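FMN reductase [NAD(P)H] (PDB 1ZCH) transfers electrons from NADH or NADPH to FMN, and also reduces nitroaromatic compounds, quinones, chromates and azo dyes. Local coordinates at residues Pro174-Ala180 against His196-Tyr200; Leu118-Thr122 against Leu158-Val162; Gln45-Val51 against Phe76-Asp82. All coordinates share one frame; numbering follows the deposited sequence.

Contact 1: Pro174-Ala180 against His196-Tyr200; sequences PRLPQEA and HIQAY. With FMN (flavin mononucleotide), chain D.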
loop_
_atom_site.group_PDB
_atom_site.type_symbol
_atom_site.label_atom_id
_atom_site.label_comp_id
_atom_site.label_asym_id
_atom_site.label_seq_id
_atom_site.Cartn_x
_atom_site.Cartn_y
_atom_site.Cartn_z
ATOM N N PRO A 174 12.393 5.300 -16.242
ATOM C CA PRO A 174 13.027 6.281 -15.355
ATOM C C PRO A 174 12.103 6.787 -14.250
ATOM O O PRO A 174 10.908 6.987 -14.470
ATOM C CB PRO A 174 13.429 7.407 -16.310
ATOM C CG PRO A 174 13.654 6.695 -17.603
ATOM C CD PRO A 174 12.487 5.734 -17.648
ATOM N N ARG A 175 12.673 7.004 -13.069
ATOM C CA ARG A 175 11.917 7.506 -11.926
ATOM C C ARG A 175 12.433 8.892 -11.562
ATOM O O ARG A 175 13.524 9.287 -11.973
ATOM C CB ARG A 175 12.092 6.579 -10.720
ATOM C CG ARG A 175 11.570 5.161 -10.910
ATOM C CD ARG A 175 10.070 5.160 -11.099
ATOM N NE ARG A 175 9.469 3.861 -10.801
ATOM C CZ ARG A 175 9.098 2.965 -11.711
ATOM N NH1 ARG A 175 9.262 3.206 -13.008
ATOM N NH2 ARG A 175 8.533 1.830 -11.316
ATOM N N LEU A 176 11.637 9.630 -10.797
ATOM C CA LEU A 176 12.019 10.966 -10.348
ATOM C C LEU A 176 13.357 10.897 -9.624
ATOM O O LEU A 176 13.703 9.866 -9.044
ATOM C CB LEU A 176 10.972 11.510 -9.373
ATOM C CG LEU A 176 9.654 12.054 -9.927
ATOM C CD1 LEU A 176 8.581 11.994 -8.849
ATOM C CD2 LEU A 176 9.860 13.488 -10.419
ATOM N N PRO A 177 14.138 11.987 -9.666
ATOM C CA PRO A 177 15.430 11.978 -8.973
ATOM C C PRO A 177 15.159 11.647 -7.504
ATOM O O PRO A 177 14.163 12.100 -6.935
ATOM C CB PRO A 177 15.924 13.408 -9.160
ATOM C CG PRO A 177 15.393 13.761 -10.512
ATOM C CD PRO A 177 13.971 13.219 -10.458
ATOM N N GLN A 178 16.039 10.863 -6.895
ATOM C CA GLN A 178 15.867 10.463 -5.504
ATOM C C GLN A 178 15.596 11.638 -4.561
ATOM O O GLN A 178 14.758 11.543 -3.661
ATOM C CB GLN A 178 17.108 9.701 -5.047
ATOM C CG GLN A 178 16.994 9.065 -3.683
ATOM C CD GLN A 178 18.169 8.159 -3.392
ATOM O OE1 GLN A 178 18.523 7.311 -4.213
ATOM N NE2 GLN A 178 18.780 8.328 -2.225
ATOM N N GLU A 179 16.295 12.748 -4.777
ATOM C CA GLU A 179 16.142 13.932 -3.933
ATOM C C GLU A 179 14.739 14.529 -3.975
ATOM O O GLU A 179 14.321 15.216 -3.043
ATOM C CB GLU A 179 17.153 15.007 -4.346
ATOM C CG GLU A 179 18.608 14.584 -4.245
ATOM C CD GLU A 179 18.932 13.392 -5.132
ATOM O OE1 GLU A 179 18.606 13.433 -6.343
ATOM O OE2 GLU A 179 19.514 12.412 -4.614
ATOM N N ALA A 180 14.016 14.267 -5.058
ATOM C CA ALA A 180 12.666 14.796 -5.221
ATOM C C ALA A 180 11.620 13.975 -4.481
ATOM O O ALA A 180 10.528 14.468 -4.185
ATOM C CB ALA A 180 12.314 14.852 -6.703
ATOM N N HIS A 196 13.749 19.698 -9.969
ATOM C CA HIS A 196 13.929 18.258 -10.154
ATOM C C HIS A 196 12.914 17.710 -11.149
ATOM O O HIS A 196 13.235 16.840 -11.961
ATOM C CB HIS A 196 13.769 17.511 -8.828
ATOM C CG HIS A 196 14.942 17.649 -7.908
ATOM N ND1 HIS A 196 16.219 17.281 -8.272
ATOM C CD2 HIS A 196 15.028 18.101 -6.635
ATOM C CE1 HIS A 196 17.042 17.500 -7.262
ATOM N NE2 HIS A 196 16.345 17.997 -6.257
ATOM N N ILE A 197 11.682 18.209 -11.073
ATOM C CA ILE A 197 10.635 17.758 -11.980
ATOM C C ILE A 197 10.956 18.153 -13.425
ATOM O O ILE A 197 10.764 17.363 -14.352
ATOM C CB ILE A 197 9.258 18.335 -11.573
ATOM C CG1 ILE A 197 8.845 17.771 -10.208
ATOM C CG2 ILE A 197 8.209 17.986 -12.626
ATOM C CD1 ILE A 197 7.552 18.350 -9.657
ATOM N N GLN A 198 11.455 19.370 -13.617
ATOM C CA GLN A 198 11.801 19.825 -14.960
ATOM C C GLN A 198 12.961 19.014 -15.540
ATOM O O GLN A 198 12.988 18.724 -16.736
ATOM C CB GLN A 198 12.138 21.320 -14.943
ATOM C CG GLN A 198 10.913 22.188 -14.668
ATOM C CD GLN A 198 11.241 23.662 -14.565
ATOM O OE1 GLN A 198 12.007 24.080 -13.697
ATOM N NE2 GLN A 198 10.654 24.462 -15.452
ATOM N N ALA A 199 13.916 18.639 -14.692
ATOM C CA ALA A 199 15.049 17.836 -15.151
ATOM C C ALA A 199 14.530 16.446 -15.508
ATOM O O ALA A 199 14.935 15.853 -16.509
ATOM C CB ALA A 199 16.107 17.740 -14.057
ATOM N N TYR A 200 13.624 15.935 -14.682
ATOM C CA TYR A 200 13.032 14.620 -14.907
ATOM C C TYR A 200 12.289 14.612 -16.240
ATOM O O TYR A 200 12.352 13.633 -16.987
ATOM C CB TYR A 200 12.071 14.283 -13.760
ATOM C CG TYR A 200 11.403 12.923 -13.852
ATOM C CD1 TYR A 200 12.141 11.770 -14.133
ATOM C CD2 TYR A 200 10.041 12.784 -13.605
ATOM C CE1 TYR A 200 11.533 10.511 -14.159
ATOM C CE2 TYR A 200 9.423 11.531 -13.623
ATOM C CZ TYR A 200 10.172 10.400 -13.899
ATOM O OH TYR A 200 9.562 9.162 -13.900
HETATM N N1 FMN D . -0.958 -0.299 -15.753
HETATM C C2 FMN D . -1.883 -0.599 -16.684
HETATM O O2 FMN D . -1.586 -0.947 -17.795
HETATM N N3 FMN D . -3.292 -0.526 -16.401
HETATM C C4 FMN D . -3.771 -0.147 -15.141
HETATM O O4 FMN D . -4.973 -0.095 -14.948
HETATM C C4A FMN D . -2.773 0.168 -14.112
HETATM N N5 FMN D . -3.175 0.555 -12.860
HETATM C C5A FMN D . -2.214 0.667 -11.871
HETATM C C6 FMN D . -2.669 0.878 -10.526
HETATM C C7 FMN D . -1.777 0.949 -9.460
HETATM C C7M FMN D . -2.309 1.108 -8.050
HETATM C C8 FMN D . -0.325 0.848 -9.705
HETATM C C8M FMN D . 0.683 0.874 -8.584
HETATM C C9 FMN D . 0.152 0.677 -11.034
HETATM C C9A FMN D . -0.776 0.571 -12.124
HETATM N N10 FMN D . -0.382 0.292 -13.516
HETATM C C10 FMN D . -1.331 0.060 -14.479
HETATM C "C1'" FMN D . 1.077 0.218 -13.857
HETATM C "C2'" FMN D . 1.744 1.632 -13.955
HETATM O "O2'" FMN D . 1.390 2.209 -15.219
HETATM C "C3'" FMN D . 3.263 1.435 -13.824
HETATM O "O3'" FMN D . 3.536 0.895 -12.516
HETATM C "C4'" FMN D . 4.025 2.774 -13.975
HETATM O "O4'" FMN D . 3.856 3.323 -15.285
HETATM C "C5'" FMN D . 5.493 2.518 -13.666
HETATM O "O5'" FMN D . 6.120 1.619 -14.784
HETATM P P FMN D . 6.737 0.286 -14.332
HETATM O O1P FMN D . 8.008 0.532 -13.673
HETATM O O2P FMN D . 6.958 -0.531 -15.510
HETATM O O3P FMN D . 5.845 -0.410 -13.412
#
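Tyr200 reaches out of helix 190-212 and lies against the backbone of Pro174, Arg175 and Leu176. Its CG is anti to the backbone N (chi1 -179°), which carries the ring over to that chain. At the root, Tyr200 CB sits 4.0 Å from Pro177 CD. Next along, the CD2/CE2 side of the ring meets the isobutyl group of Leu176, which crosses it at about a right angle, CG of Leu176 lying 3.7 Å from Tyr200 CE2. CD1 and CE1, on the other side, run beside the Arg175 carbonyl oxygen. Leu176 also supplies a CH-pi contact: its CA stands over the ring face, 3.8 Å from the Tyr200 centroid. At the tip, Tyr200 OH donates to Pro174 O at 2.6 Å, coming from above the carbonyl plane, and Gln44 NE2 of the second subunit bonds the same hydroxyl. A phenylalanine in place of Tyr200 would probably still pack its ring on Leu176 but leave Pro174 O and Gln44 of the second subunit without their hydroxyl partner. One turn earlier on the helix, His196 closes the other end of the contact, its CB 3.7 Å from Ala180 CB and its NE2 3.6 Å from Glu179 CB. Beside the Tyr200 hydroxyl, Arg175 turns its side chain away from the helix. Its NH1 and NH2 both grip FMN O1P, at 3.0 and 2.7 Å, and the phosphate oxygen lies in the guanidinium plane. This is an FMN phosphate site beside the dimer interface, on a loop pinned by a helix, in a nitroreductase-family flavoprotein.

Contact 2: Leu118-Thr122 against Leu158-Val162; sequences LGTAT and LSGLV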
loop_
_atom_site.group_PDB
_atom_site.type_symbol
_atom_site.label_atom_id
_atom_site.label_comp_id
_atom_site.label_asym_id
_atom_site.label_seq_id
_atom_site.Cartn_x
_atom_site.Cartn_y
_atom_site.Cartn_z
ATOM N N LEU A 118 -0.262 -5.548 -2.248
ATOM C CA LEU A 118 0.036 -5.472 -3.683
ATOM C C LEU A 118 1.544 -5.366 -3.934
ATOM O O LEU A 118 2.094 -6.060 -4.798
ATOM C CB LEU A 118 -0.673 -4.258 -4.293
ATOM C CG LEU A 118 -0.493 -3.979 -5.786
ATOM C CD1 LEU A 118 -1.188 -5.050 -6.597
ATOM C CD2 LEU A 118 -1.088 -2.616 -6.114
ATOM N N GLY A 119 2.207 -4.500 -3.174
ATOM C CA GLY A 119 3.642 -4.333 -3.330
ATOM C C GLY A 119 4.400 -5.602 -2.971
ATOM O O GLY A 119 5.384 -5.958 -3.623
ATOM N N THR A 120 3.935 -6.286 -1.930
ATOM C CA THR A 120 4.566 -7.519 -1.484
ATOM C C THR A 120 4.357 -8.633 -2.506
ATOM O O THR A 120 5.276 -9.401 -2.788
ATOM C CB THR A 120 4.008 -7.960 -0.114
ATOM O OG1 THR A 120 4.226 -6.915 0.845
ATOM C CG2 THR A 120 4.705 -9.224 0.369
ATOM N N ALA A 121 3.151 -8.713 -3.065
ATOM C CA ALA A 121 2.838 -9.733 -4.068
ATOM C C ALA A 121 3.670 -9.498 -5.318
ATOM O O ALA A 121 4.170 -10.443 -5.937
ATOM C CB ALA A 121 1.351 -9.695 -4.420
ATOM N N THR A 122 3.808 -8.229 -5.695
ATOM C CA THR A 122 4.595 -7.872 -6.866
ATOM C C THR A 122 6.033 -8.341 -6.671
ATOM O O THR A 122 6.616 -8.974 -7.548
ATOM C CB THR A 122 4.581 -6.345 -7.094
ATOM O OG1 THR A 122 3.256 -5.934 -7.450
ATOM C CG2 THR A 122 5.547 -5.954 -8.211
ATOM N N LEU A 158 -9.664 -2.329 -4.823
ATOM C CA LEU A 158 -8.677 -1.259 -4.884
ATOM C C LEU A 158 -7.791 -1.407 -6.113
ATOM O O LEU A 158 -7.614 -0.459 -6.875
ATOM C CB LEU A 158 -7.832 -1.245 -3.609
ATOM C CG LEU A 158 -8.590 -0.610 -2.441
ATOM C CD1 LEU A 158 -7.888 -0.885 -1.130
ATOM C CD2 LEU A 158 -8.708 0.890 -2.696
ATOM N N SER A 159 -7.249 -2.600 -6.323
ATOM C CA SER A 159 -6.390 -2.815 -7.479
ATOM C C SER A 159 -6.233 -4.279 -7.839
ATOM O O SER A 159 -6.203 -5.149 -6.972
ATOM C CB SER A 159 -5.001 -2.220 -7.224
ATOM O OG SER A 159 -4.141 -2.398 -8.343
ATOM N N GLY A 160 -6.144 -4.543 -9.135
ATOM C CA GLY A 160 -5.935 -5.903 -9.572
ATOM C C GLY A 160 -4.443 -6.052 -9.778
ATOM O O GLY A 160 -3.689 -5.077 -9.687
ATOM N N LEU A 161 -4.002 -7.278 -10.018
ATOM C CA LEU A 161 -2.600 -7.534 -10.289
ATOM C C LEU A 161 -2.571 -8.681 -11.282
ATOM O O LEU A 161 -3.010 -9.789 -10.977
ATOM C CB LEU A 161 -1.833 -7.932 -9.022
ATOM C CG LEU A 161 -0.329 -8.161 -9.261
ATOM C CD1 LEU A 161 0.340 -6.844 -9.695
ATOM C CD2 LEU A 161 0.326 -8.700 -7.996
ATOM N N VAL A 162 -2.086 -8.389 -12.480
ATOM C CA VAL A 162 -1.974 -9.394 -13.521
ATOM C C VAL A 162 -0.689 -10.172 -13.254
ATOM O O VAL A 162 0.333 -9.583 -12.903
ATOM C CB VAL A 162 -1.903 -8.726 -14.915
ATOM C CG1 VAL A 162 -1.606 -9.767 -15.985
ATOM C CG2 VAL A 162 -3.219 -8.020 -15.218
#
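Leu118 and Leu161 make the main apolar contact between helix 104-127 and strand 155-164, Leu118 CD1 resting 3.8 Å from Leu161 CB. The other methyl of Leu118, CD2, comes within 3.8 Å of Ser159 OG. Leu161 has CG anti to its backbone N (chi1 -178°), which carries its two methyls to the helix: CD2 meets Ala121 CB at 3.9 Å, while CD1 lies 3.8 Å from Thr122 OG1. Both hydroxyls in this shell are tied down within their own segment. Thr122 OG1 donates to Leu118 O at 2.9 Å, and Thr122 N reaches that oxygen from the opposite face of the carbonyl plane. Ser159 OG bonds Gly160 O at 3.0 Å, in the carbonyl plane and on a lone pair. Further out, Leu158 and Ser159 form a classic beta bulge facing Phe79, a residue that also packs on Leu118, Ala121 and Leu161. Ile30 and Val34 of helix 24-36 back Ala121, and Ile116 of the second subunit touches Leu118. The axes of the two segments run almost parallel, 6° apart and 10.0 Å from each other. No hydrogen bond passes between these two segments, and what joins them is van der Waals packing, mostly of leucine and alanine methyls; each buried hydroxyl turns its polarity back to its own backbone, even at Ser159, which also touches the FMN.

Contact 3: Gln45-Val51 against Phe76-Asp82; sequences QVTVITV and FLLFCAD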
loop_
_atom_site.group_PDB
_atom_site.type_symbol
_atom_site.label_atom_id
_atom_site.label_comp_id
_atom_site.label_asym_id
_atom_site.label_seq_id
_atom_site.Cartn_x
_atom_site.Cartn_y
_atom_site.Cartn_z
ATOM N N GLN A 45 -6.537 -6.238 6.955
ATOM C CA GLN A 45 -7.655 -5.627 6.249
ATOM C C GLN A 45 -7.606 -5.670 4.718
ATOM O O GLN A 45 -8.000 -4.712 4.045
ATOM C CB GLN A 45 -7.820 -4.179 6.729
ATOM C CG GLN A 45 -8.502 -4.042 8.096
ATOM C CD GLN A 45 -7.555 -4.067 9.296
ATOM O OE1 GLN A 45 -8.006 -4.170 10.437
ATOM N NE2 GLN A 45 -6.251 -3.954 9.049
ATOM N N VAL A 46 -7.128 -6.781 4.171
ATOM C CA VAL A 46 -7.057 -6.945 2.726
ATOM C C VAL A 46 -7.431 -8.376 2.351
ATOM O O VAL A 46 -7.116 -9.328 3.069
ATOM C CB VAL A 46 -5.632 -6.601 2.177
ATOM C CG1 VAL A 46 -4.576 -7.433 2.881
ATOM C CG2 VAL A 46 -5.573 -6.842 0.668
ATOM N N THR A 47 -8.148 -8.516 1.243
ATOM C CA THR A 47 -8.545 -9.828 0.754
ATOM C C THR A 47 -8.081 -9.918 -0.689
ATOM O O THR A 47 -8.128 -8.932 -1.426
ATOM C CB THR A 47 -10.076 -10.022 0.833
ATOM O OG1 THR A 47 -10.450 -10.214 2.203
ATOM C CG2 THR A 47 -10.523 -11.233 0.010
ATOM N N VAL A 48 -7.611 -11.098 -1.080
ATOM C CA VAL A 48 -7.142 -11.310 -2.438
ATOM C C VAL A 48 -8.021 -12.347 -3.115
ATOM O O VAL A 48 -8.143 -13.471 -2.630
ATOM C CB VAL A 48 -5.689 -11.828 -2.464
ATOM C CG1 VAL A 48 -5.230 -12.003 -3.914
ATOM C CG2 VAL A 48 -4.769 -10.857 -1.729
ATOM N N ILE A 49 -8.648 -11.962 -4.220
ATOM C CA ILE A 49 -9.480 -12.894 -4.971
ATOM C C ILE A 49 -8.622 -13.354 -6.149
ATOM O O ILE A 49 -8.142 -12.527 -6.924
ATOM C CB ILE A 49 -10.754 -12.217 -5.547
ATOM C CG1 ILE A 49 -11.530 -11.485 -4.447
ATOM C CG2 ILE A 49 -11.638 -13.277 -6.212
ATOM C CD1 ILE A 49 -12.126 -12.384 -3.389
ATOM N N THR A 50 -8.409 -14.662 -6.268
ATOM C CA THR A 50 -7.624 -15.200 -7.373
ATOM C C THR A 50 -8.605 -15.634 -8.446
ATOM O O THR A 50 -9.489 -16.458 -8.194
ATOM C CB THR A 50 -6.788 -16.426 -6.940
ATOM O OG1 THR A 50 -5.839 -16.030 -5.944
ATOM C CG2 THR A 50 -6.033 -17.012 -8.138
ATOM N N VAL A 51 -8.460 -15.064 -9.637
ATOM C CA VAL A 51 -9.343 -15.390 -10.748
ATOM C C VAL A 51 -8.539 -16.026 -11.872
ATOM O O VAL A 51 -7.608 -15.419 -12.403
ATOM C CB VAL A 51 -10.047 -14.124 -11.294
ATOM C CG1 VAL A 51 -10.922 -14.488 -12.486
ATOM C CG2 VAL A 51 -10.886 -13.475 -10.200
ATOM N N PHE A 76 -5.322 -13.412 -12.570
ATOM C CA PHE A 76 -5.718 -12.050 -12.223
ATOM C C PHE A 76 -6.056 -12.061 -10.736
ATOM O O PHE A 76 -6.948 -12.791 -10.309
ATOM C CB PHE A 76 -6.958 -11.584 -12.988
ATOM C CG PHE A 76 -7.388 -10.179 -12.633
ATOM C CD1 PHE A 76 -6.806 -9.075 -13.258
ATOM C CD2 PHE A 76 -8.329 -9.957 -11.628
ATOM C CE1 PHE A 76 -7.155 -7.769 -12.885
ATOM C CE2 PHE A 76 -8.685 -8.657 -11.244
ATOM C CZ PHE A 76 -8.096 -7.562 -11.873
ATOM N N LEU A 77 -5.337 -11.264 -9.953
ATOM C CA LEU A 77 -5.589 -11.172 -8.520
ATOM C C LEU A 77 -6.275 -9.841 -8.245
ATOM O O LEU A 77 -5.886 -8.813 -8.799
ATOM C CB LEU A 77 -4.280 -11.214 -7.726
ATOM C CG LEU A 77 -3.358 -12.422 -7.906
ATOM C CD1 LEU A 77 -2.155 -12.290 -6.972
ATOM C CD2 LEU A 77 -4.129 -13.702 -7.610
ATOM N N LEU A 78 -7.302 -9.858 -7.403
ATOM C CA LEU A 78 -7.989 -8.620 -7.055
ATOM C C LEU A 78 -7.739 -8.332 -5.581
ATOM O O LEU A 78 -8.111 -9.125 -4.717
ATOM C CB LEU A 78 -9.497 -8.726 -7.297
ATOM C CG LEU A 78 -10.247 -7.445 -6.899
ATOM C CD1 LEU A 78 -9.793 -6.292 -7.780
ATOM C CD2 LEU A 78 -11.747 -7.658 -7.033
ATOM N N PHE A 79 -7.086 -7.208 -5.305
ATOM C CA PHE A 79 -6.798 -6.807 -3.934
ATOM C C PHE A 79 -7.917 -5.882 -3.477
ATOM O O PHE A 79 -8.164 -4.840 -4.089
ATOM C CB PHE A 79 -5.444 -6.092 -3.868
ATOM C CG PHE A 79 -4.273 -7.007 -4.077
ATOM C CD1 PHE A 79 -3.550 -7.491 -2.990
ATOM C CD2 PHE A 79 -3.921 -7.430 -5.360
ATOM C CE1 PHE A 79 -2.492 -8.388 -3.174
ATOM C CE2 PHE A 79 -2.868 -8.325 -5.556
ATOM C CZ PHE A 79 -2.153 -8.805 -4.463
ATOM N N CYS A 80 -8.597 -6.278 -2.406
ATOM C CA CYS A 80 -9.713 -5.509 -1.865
ATOM C C CYS A 80 -9.485 -5.120 -0.417
ATOM O O CYS A 80 -8.897 -5.881 0.347
ATOM C CB CYS A 80 -11.004 -6.337 -1.903
ATOM S SG CYS A 80 -11.423 -7.096 -3.482
ATOM N N ALA A 81 -9.952 -3.933 -0.046
ATOM C CA ALA A 81 -9.882 -3.505 1.343
ATOM C C ALA A 81 -10.986 -4.378 1.940
ATOM O O ALA A 81 -12.032 -4.561 1.308
ATOM C CB ALA A 81 -10.245 -2.031 1.464
ATOM N N ASP A 82 -10.774 -4.916 3.136
ATOM C CA ASP A 82 -11.772 -5.797 3.734
ATOM C C ASP A 82 -12.023 -5.537 5.215
ATOM O O ASP A 82 -11.135 -5.731 6.048
ATOM C CB ASP A 82 -11.337 -7.260 3.548
ATOM C CG ASP A 82 -12.415 -8.263 3.951
ATOM O OD1 ASP A 82 -13.066 -8.075 5.001
ATOM O OD2 ASP A 82 -12.597 -9.262 3.224
#
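Phe79 and Val48 stand side by side on one face of this antiparallel pair, pointing the same way. Val48 CG2 is 3.7 Å from Phe79 CE1 and its CG1 lies over the ring face, while Val46 CG2 comes to the ring edge, 4.2 Å from CD1 of Phe79. Farther along the same face Leu77 crosses Val48, with Leu77 CB 4.0 Å from Val48 CG1. Leu77 also runs alongside Thr50, its partner across the pair, its CD2 packed against the threonine side chain, whose OG1 is bonded by Asn182 ND2 of the second subunit. The opposite face carries Thr47, Ile49 and Val51 beside Cys80, Leu78 and Phe76. Ile49 CB and Leu78 CB meet there at 4.1 Å. Thr47 has OG1 anti to its carbonyl carbon (chi1 -74°), which turns the hydroxyl to Asp82. Thr47 OG1 donates to Asp82 OD2 at 2.6 Å, on the anti side and 34° out of the carboxylate plane. Arg85 NH1 bonds Thr47 OG1 too, and Tyr187 OH of the second subunit bonds Asp82 OD2, giving the buried carboxylate oxygen two partners. In the backbone, Thr47-Cys80, Ile49-Leu78 and Val51-Phe76 are hydrogen-bonded pairs, each with two bonds; Ile49 N to Leu78 O is 2.9 Å. The arrangement is that of the nitroreductase fold: strand 46-51, the edge strand of the four-stranded antiparallel sheet within its own chain, is paired with strand 75-82, and the sheet is continued across the dimer interface by a parallel strand of the second subunit.

Overall arrangement
Along the chain the contacts come in series, contact 3 first, contact 2 next and contact 1 last. Contacts 2 and 3 are neighbours, their centres 9 Å apart, because strands 75-82 and 155-164 lie side by side in one sheet: Leu161 N is 2.7 Å from Leu77 O, and Gly160 CA packs 3.6 Å from Phe76 CZ. Contact 1 stands apart, its centre 25 Å from that of contact 2 and 32 Å from that of contact 3, across the chain's centre from the latter. Between strand 155-164 and helix 178-181 the chain passes the FMN phosphate at Arg175. All three touch the second subunit, so the sheet core and the loop at the FMN phosphate both border the dimer interface.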